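Local coordinates for protein 3'3'-cGAMP-specific phosphodiesterase 3 (Vibrio cholerae O1 biovar El Tor str. N16961, PDB 5Z7C) that belongs to the HD-domain phosphodiesterases, a largely helical family, and carries two HD-type regions in a single chain, at residues A[41-46]-A[205-210]; A[46-51]-A[70-75]. The protein carries 2 engineered substitutions. All blocks are in the same frame, centred on the assembly; numbering follows the deposited sequence.

Interaction 1 of 2, residues A[41-46]-A[205-210]; sequences PEHCIR and FDVFQM
Asp206 reaches from helix 194-211 to Arg46 and His43, and its carboxylate is the polar centre of the contact. Arg46 grips it side-on with two nitrogens: NE donates to Asp206 OD1 at 2.7 Å, and NH2 to Asp206 OD2 at 3.2 Å. Both bonds use syn lone pairs, and guanidinium and carboxylate planes lie only 28° apart, the evidence for a nearly coplanar salt bridge. The anti lone pair of Asp206 OD2 takes a further bond, from His43 ND1 at 2.5 Å, bent to 139° at the hydrogen. With CG anti to the backbone N (chi1 175°), the ring swings out from the helix start until ND1 meets Asp206. This His-carboxylate bond and the salt bridge together fix the carboxylate's rotation and tie the start of helix 43-56 to helix 194-211.

The loose side belongs to exposed Met210. Met210 CE rests over one guanidinium face, 3.5 Å from Arg46 NH2, while the backbone of Glu42 lies over the opposite face.

Around this contact, helix 214-224 packs against helix 194-211 through Ala217, which meets Phe205 and Phe208. Helix 22-35 adjoins helix 43-56, where Asp34 accepts a hydrogen bond from Cys44 N.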
loop_
_atom_site.group_PDB
_atom_site.type_symbol
_atom_site.label_atom_id
_atom_site.label_comp_id
_atom_site.label_asym_id
_atom_site.label_seq_id
_atom_site.Cartn_x
_atom_site.Cartn_y
_atom_site.Cartn_z
ATOM N N PRO A 41 7.016 -8.826 -5.854
ATOM C CA PRO A 41 6.799 -7.495 -6.414
ATOM C C PRO A 41 5.379 -7.193 -6.886
ATOM O O PRO A 41 4.907 -6.106 -6.583
ATOM C CB PRO A 41 7.752 -7.481 -7.593
ATOM C CG PRO A 41 8.879 -8.295 -7.134
ATOM C CD PRO A 41 8.353 -9.330 -6.188
ATOM N N GLU A 42 4.715 -8.076 -7.607
ATOM C CA GLU A 42 3.361 -7.753 -7.991
ATOM C C GLU A 42 2.664 -9.020 -7.630
ATOM O O GLU A 42 2.291 -9.811 -8.464
ATOM C CB GLU A 42 3.251 -7.475 -9.483
ATOM C CG GLU A 42 3.945 -6.244 -9.983
ATOM C CD GLU A 42 3.834 -6.103 -11.477
ATOM O OE1 GLU A 42 3.384 -7.056 -12.127
ATOM O OE2 GLU A 42 4.184 -5.037 -12.006
ATOM N N HIS A 43 2.565 -9.241 -6.340
ATOM C CA HIS A 43 1.820 -10.345 -5.848
ATOM C C HIS A 43 0.335 -10.148 -5.952
ATOM O O HIS A 43 -0.369 -11.014 -6.403
ATOM C CB HIS A 43 2.202 -10.584 -4.404
ATOM C CG HIS A 43 1.391 -11.639 -3.753
ATOM N ND1 HIS A 43 1.396 -12.936 -4.193
ATOM C CD2 HIS A 43 0.516 -11.587 -2.731
ATOM C CE1 HIS A 43 0.566 -13.642 -3.461
ATOM N NE2 HIS A 43 0.022 -12.848 -2.565
ATOM N N CYS A 44 -0.152 -8.999 -5.534
ATOM C CA CYS A 44 -1.577 -8.765 -5.543
ATOM C C CYS A 44 -2.081 -8.855 -6.941
ATOM O O CYS A 44 -3.150 -9.364 -7.171
ATOM C CB CYS A 44 -1.910 -7.400 -4.989
ATOM S SG CYS A 44 -2.396 -7.465 -3.299
ATOM N N ILE A 45 -1.300 -8.371 -7.880
ATOM C CA ILE A 45 -1.743 -8.341 -9.235
ATOM C C ILE A 45 -1.982 -9.720 -9.748
ATOM O O ILE A 45 -2.951 -9.961 -10.409
ATOM C CB ILE A 45 -0.730 -7.648 -10.101
ATOM C CG1 ILE A 45 -0.580 -6.213 -9.650
ATOM C CG2 ILE A 45 -1.192 -7.595 -11.484
ATOM C CD1 ILE A 45 -1.872 -5.508 -9.537
ATOM N N ARG A 46 -1.073 -10.622 -9.445
ATOM C CA ARG A 46 -1.171 -12.009 -9.848
ATOM C C ARG A 46 -2.335 -12.743 -9.238
ATOM O O ARG A 46 -2.917 -13.579 -9.876
ATOM C CB ARG A 46 0.128 -12.725 -9.587
ATOM C CG ARG A 46 1.199 -12.317 -10.548
ATOM C CD ARG A 46 2.467 -13.108 -10.384
ATOM N NE ARG A 46 2.906 -13.121 -9.008
ATOM C CZ ARG A 46 3.806 -12.296 -8.509
ATOM N NH1 ARG A 46 4.376 -11.392 -9.271
ATOM N NH2 ARG A 46 4.131 -12.381 -7.246
ATOM N N PHE A 205 -1.533 -20.075 -4.199
ATOM C CA PHE A 205 -1.014 -20.612 -5.423
ATOM C C PHE A 205 0.048 -19.743 -5.995
ATOM O O PHE A 205 1.025 -20.229 -6.507
ATOM C CB PHE A 205 -2.112 -20.752 -6.438
ATOM C CG PHE A 205 -1.643 -21.264 -7.734
ATOM C CD1 PHE A 205 -1.453 -22.594 -7.929
ATOM C CD2 PHE A 205 -1.382 -20.421 -8.756
ATOM C CE1 PHE A 205 -1.020 -23.055 -9.117
ATOM C CE2 PHE A 205 -0.950 -20.892 -9.936
ATOM C CZ PHE A 205 -0.769 -22.209 -10.112
ATOM N N ASP A 206 -0.152 -18.448 -5.931
ATOM C CA ASP A 206 0.816 -17.553 -6.486
ATOM C C ASP A 206 2.118 -17.684 -5.755
ATOM O O ASP A 206 3.165 -17.709 -6.364
ATOM C CB ASP A 206 0.317 -16.117 -6.412
ATOM C CG ASP A 206 1.266 -15.152 -7.035
ATOM O OD1 ASP A 206 1.557 -15.298 -8.215
ATOM O OD2 ASP A 206 1.746 -14.249 -6.348
ATOM N N VAL A 207 2.068 -17.782 -4.441
ATOM C CA VAL A 207 3.297 -17.796 -3.683
ATOM C C VAL A 207 4.116 -18.985 -4.076
ATOM O O VAL A 207 5.308 -18.889 -4.199
ATOM C CB VAL A 207 3.029 -17.860 -2.190
ATOM C CG1 VAL A 207 4.299 -17.954 -1.426
ATOM C CG2 VAL A 207 2.295 -16.654 -1.752
ATOM N N PHE A 208 3.486 -20.128 -4.197
ATOM C CA PHE A 208 4.181 -21.297 -4.681
ATOM C C PHE A 208 4.587 -21.214 -6.114
ATOM O O PHE A 208 5.642 -21.643 -6.496
ATOM C CB PHE A 208 3.403 -22.548 -4.371
ATOM C CG PHE A 208 3.501 -22.930 -2.957
ATOM C CD1 PHE A 208 2.737 -22.303 -2.024
ATOM C CD2 PHE A 208 4.416 -23.848 -2.548
ATOM C CE1 PHE A 208 2.846 -22.617 -0.727
ATOM C CE2 PHE A 208 4.522 -24.164 -1.243
ATOM C CZ PHE A 208 3.735 -23.543 -0.330
ATOM N N GLN A 209 3.741 -20.596 -6.898
ATOM C CA GLN A 209 3.922 -20.586 -8.314
ATOM C C GLN A 209 5.256 -19.963 -8.558
ATOM O O GLN A 209 5.960 -20.329 -9.469
ATOM C CB GLN A 209 2.848 -19.724 -8.944
ATOM C CG GLN A 209 3.026 -19.517 -10.403
ATOM C CD GLN A 209 3.658 -18.202 -10.724
ATOM O OE1 GLN A 209 3.633 -17.290 -9.925
ATOM N NE2 GLN A 209 4.228 -18.095 -11.904
ATOM N N MET A 210 5.596 -19.004 -7.728
ATOM C CA MET A 210 6.692 -18.123 -8.009
ATOM C C MET A 210 7.904 -18.501 -7.238
ATOM O O MET A 210 9.008 -18.145 -7.593
ATOM C CB MET A 210 6.294 -16.706 -7.642
ATOM C CG MET A 210 5.510 -16.025 -8.717
ATOM S SD MET A 210 6.602 -15.030 -9.653
ATOM C CE MET A 210 7.100 -13.971 -8.364
#

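Interaction 2 of 2, residues A[46-51]-A[70-75]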
loop_
_atom_site.group_PDB
_atom_site.type_symbol
_atom_site.label_atom_id
_atom_site.label_comp_id
_atom_site.label_asym_id
_atom_site.label_seq_id
_atom_site.Cartn_x
_atom_site.Cartn_y
_atom_site.Cartn_z
ATOM N N ARG A 46 -1.073 -10.622 -9.445
ATOM C CA ARG A 46 -1.171 -12.009 -9.848
ATOM C C ARG A 46 -2.335 -12.743 -9.238
ATOM O O ARG A 46 -2.917 -13.579 -9.876
ATOM C CB ARG A 46 0.128 -12.725 -9.587
ATOM C CG ARG A 46 1.199 -12.317 -10.548
ATOM C CD ARG A 46 2.467 -13.108 -10.384
ATOM N NE ARG A 46 2.906 -13.121 -9.008
ATOM C CZ ARG A 46 3.806 -12.296 -8.509
ATOM N NH1 ARG A 46 4.376 -11.392 -9.271
ATOM N NH2 ARG A 46 4.131 -12.381 -7.246
ATOM N N CYS A 47 -2.665 -12.453 -8.000
ATOM C CA CYS A 47 -3.808 -13.084 -7.394
ATOM C C CYS A 47 -5.031 -12.677 -8.114
ATOM O O CYS A 47 -5.935 -13.450 -8.281
ATOM C CB CYS A 47 -3.970 -12.660 -5.960
ATOM S SG CYS A 47 -2.588 -13.171 -4.892
ATOM N N CYS A 48 -5.079 -11.426 -8.499
ATOM C CA CYS A 48 -6.255 -10.921 -9.146
ATOM C C CYS A 48 -6.459 -11.677 -10.398
ATOM O O CYS A 48 -7.545 -12.072 -10.728
ATOM C CB CYS A 48 -6.038 -9.480 -9.529
ATOM S SG CYS A 48 -7.615 -8.568 -9.545
ATOM N N TRP A 49 -5.388 -11.849 -11.113
ATOM C CA TRP A 49 -5.469 -12.542 -12.330
ATOM C C TRP A 49 -5.893 -13.969 -12.117
ATOM O O TRP A 49 -6.731 -14.455 -12.829
ATOM C CB TRP A 49 -4.115 -12.467 -12.985
ATOM C CG TRP A 49 -3.998 -13.296 -14.140
ATOM C CD1 TRP A 49 -3.602 -14.558 -14.159
ATOM C CD2 TRP A 49 -4.294 -12.942 -15.474
ATOM N NE1 TRP A 49 -3.614 -15.037 -15.416
ATOM C CE2 TRP A 49 -4.044 -14.053 -16.251
ATOM C CE3 TRP A 49 -4.745 -11.788 -16.090
ATOM C CZ2 TRP A 49 -4.227 -14.057 -17.605
ATOM C CZ3 TRP A 49 -4.927 -11.797 -17.421
ATOM C CH2 TRP A 49 -4.672 -12.916 -18.170
ATOM N N ILE A 50 -5.303 -14.659 -11.157
ATOM C CA ILE A 50 -5.723 -16.004 -10.861
ATOM C C ILE A 50 -7.133 -16.048 -10.350
ATOM O O ILE A 50 -7.920 -16.827 -10.796
ATOM C CB ILE A 50 -4.817 -16.607 -9.800
ATOM C CG1 ILE A 50 -3.398 -16.698 -10.317
ATOM C CG2 ILE A 50 -5.262 -17.983 -9.404
ATOM C CD1 ILE A 50 -2.424 -16.955 -9.263
ATOM N N GLY A 51 -7.451 -15.208 -9.397
ATOM C CA GLY A 51 -8.768 -15.212 -8.816
ATOM C C GLY A 51 -9.890 -14.867 -9.740
ATOM O O GLY A 51 -10.956 -15.392 -9.621
ATOM N N PHE A 70 -12.097 -6.533 -6.633
ATOM C CA PHE A 70 -11.638 -5.758 -5.526
ATOM C C PHE A 70 -11.232 -6.540 -4.294
ATOM O O PHE A 70 -10.266 -6.210 -3.660
ATOM C CB PHE A 70 -12.556 -4.578 -5.295
ATOM C CG PHE A 70 -12.513 -3.596 -6.416
ATOM C CD1 PHE A 70 -11.390 -2.890 -6.672
ATOM C CD2 PHE A 70 -13.573 -3.423 -7.240
ATOM C CE1 PHE A 70 -11.344 -2.032 -7.693
ATOM C CE2 PHE A 70 -13.509 -2.555 -8.262
ATOM C CZ PHE A 70 -12.398 -1.869 -8.485
ATOM N N THR A 71 -11.935 -7.613 -3.992
ATOM C CA THR A 71 -11.605 -8.392 -2.834
ATOM C C THR A 71 -10.206 -8.872 -3.054
ATOM O O THR A 71 -9.406 -8.843 -2.159
ATOM C CB THR A 71 -12.542 -9.587 -2.704
ATOM O OG1 THR A 71 -13.809 -9.142 -2.276
ATOM C CG2 THR A 71 -12.079 -10.533 -1.692
ATOM N N LEU A 72 -9.908 -9.315 -4.253
ATOM C CA LEU A 72 -8.600 -9.844 -4.531
ATOM C C LEU A 72 -7.519 -8.824 -4.383
ATOM O O LEU A 72 -6.470 -9.114 -3.896
ATOM C CB LEU A 72 -8.545 -10.388 -5.938
ATOM C CG LEU A 72 -9.328 -11.654 -6.202
ATOM C CD1 LEU A 72 -9.569 -11.791 -7.641
ATOM C CD2 LEU A 72 -8.577 -12.836 -5.710
ATOM N N LEU A 73 -7.757 -7.640 -4.892
ATOM C CA LEU A 73 -6.822 -6.545 -4.815
ATOM C C LEU A 73 -6.579 -6.040 -3.420
ATOM O O LEU A 73 -5.502 -5.680 -3.069
ATOM C CB LEU A 73 -7.308 -5.415 -5.705
ATOM C CG LEU A 73 -7.389 -5.595 -7.207
ATOM C CD1 LEU A 73 -8.011 -4.445 -7.845
ATOM C CD2 LEU A 73 -6.065 -5.807 -7.779
ATOM N N LEU A 74 -7.610 -6.030 -2.624
ATOM C CA LEU A 74 -7.587 -5.440 -1.319
ATOM C C LEU A 74 -7.455 -6.418 -0.183
ATOM O O LEU A 74 -7.744 -6.074 0.929
ATOM C CB LEU A 74 -8.862 -4.679 -1.101
ATOM C CG LEU A 74 -9.026 -3.377 -1.840
ATOM C CD1 LEU A 74 -10.360 -2.854 -1.516
ATOM C CD2 LEU A 74 -7.993 -2.438 -1.389
ATOM N N LYS A 75 -7.020 -7.626 -0.444
ATOM C CA LYS A 75 -7.029 -8.641 0.584
ATOM C C LYS A 75 -6.148 -8.320 1.777
ATOM O O LYS A 75 -6.480 -8.612 2.902
ATOM C CB LYS A 75 -6.687 -9.995 0.001
ATOM C CG LYS A 75 -5.319 -10.098 -0.483
ATOM C CD LYS A 75 -5.209 -11.173 -1.493
ATOM C CE LYS A 75 -3.977 -11.967 -1.302
ATOM N NZ LYS A 75 -2.804 -11.268 -1.821
#
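Cys48 and Leu72 bring the two backbones closest, with their CA atoms 5.3 Å apart, and 46-51 and 70-73 run in opposed but oblique directions. No hydrogen bond spans the two segments; the contact rests on van der Waals packing.

Leu72 does most of the touching. Its CG is anti to the carbonyl carbon (chi1 -70°), which sends the forked end against the backbone of the facing helix. Leu72 CD1 lies 3.7 Å from the carbonyl O of Cys48 and also 3.7 Å from Gly51 CA; Leu72 CD2 lies 3.7 Å from the O of Cys47. Gly51 has no side chain, and both Leu72 methyls come up to its CA, so here side chain packs directly on main chain. This is close helix-helix packing within the helical bundle, with Leu72 set over Gly51 and the main chain of helix 43-56. That same Cys47 O accepts the helical bond from Gly51 N, so the methyl meets a carbonyl already engaged within its helix.

Beside this fork, Cys48 SG passes Leu72 CB at 4.1 Å and meets Leu73 CD2 at 3.6 Å. Farther along, Leu74 leaves helical geometry and Lys75 follows. The lysine chain, bent at chi3 and chi4, returns to the helix 43-56 side, where Lys75 NZ is 3.6 Å from Cys47 SG.

All six touching residues are buried. Helix 194-211 lies alongside, with Ala202 and Phe205 against Ile50 and Gln203 against Lys75, while helix 246-250 adds Leu250 against Arg46, Trp49 and Ile50.

In the fold
Interactions 1 and 2 have centres 10 Å apart, on the same side of the chain's centre, and both use helix 43-56. Arg46 belongs to both segments of that helix but, of the two interactions, takes part only in interaction 1. In sequence order, helix 43-56 is followed first by its interaction 2 partner, helix 62-73, and much later by helix 194-211. A short-range pairing therefore falls within the chain span closed by a long-range one. The contacts also touch: His43 NE2 packs 3.3 Å from Lys75 NZ, and Phe205 CD2 packs 3.7 Å from Ile50 CD1. Helix 43-56 thus lies against both helices, which are far apart in sequence.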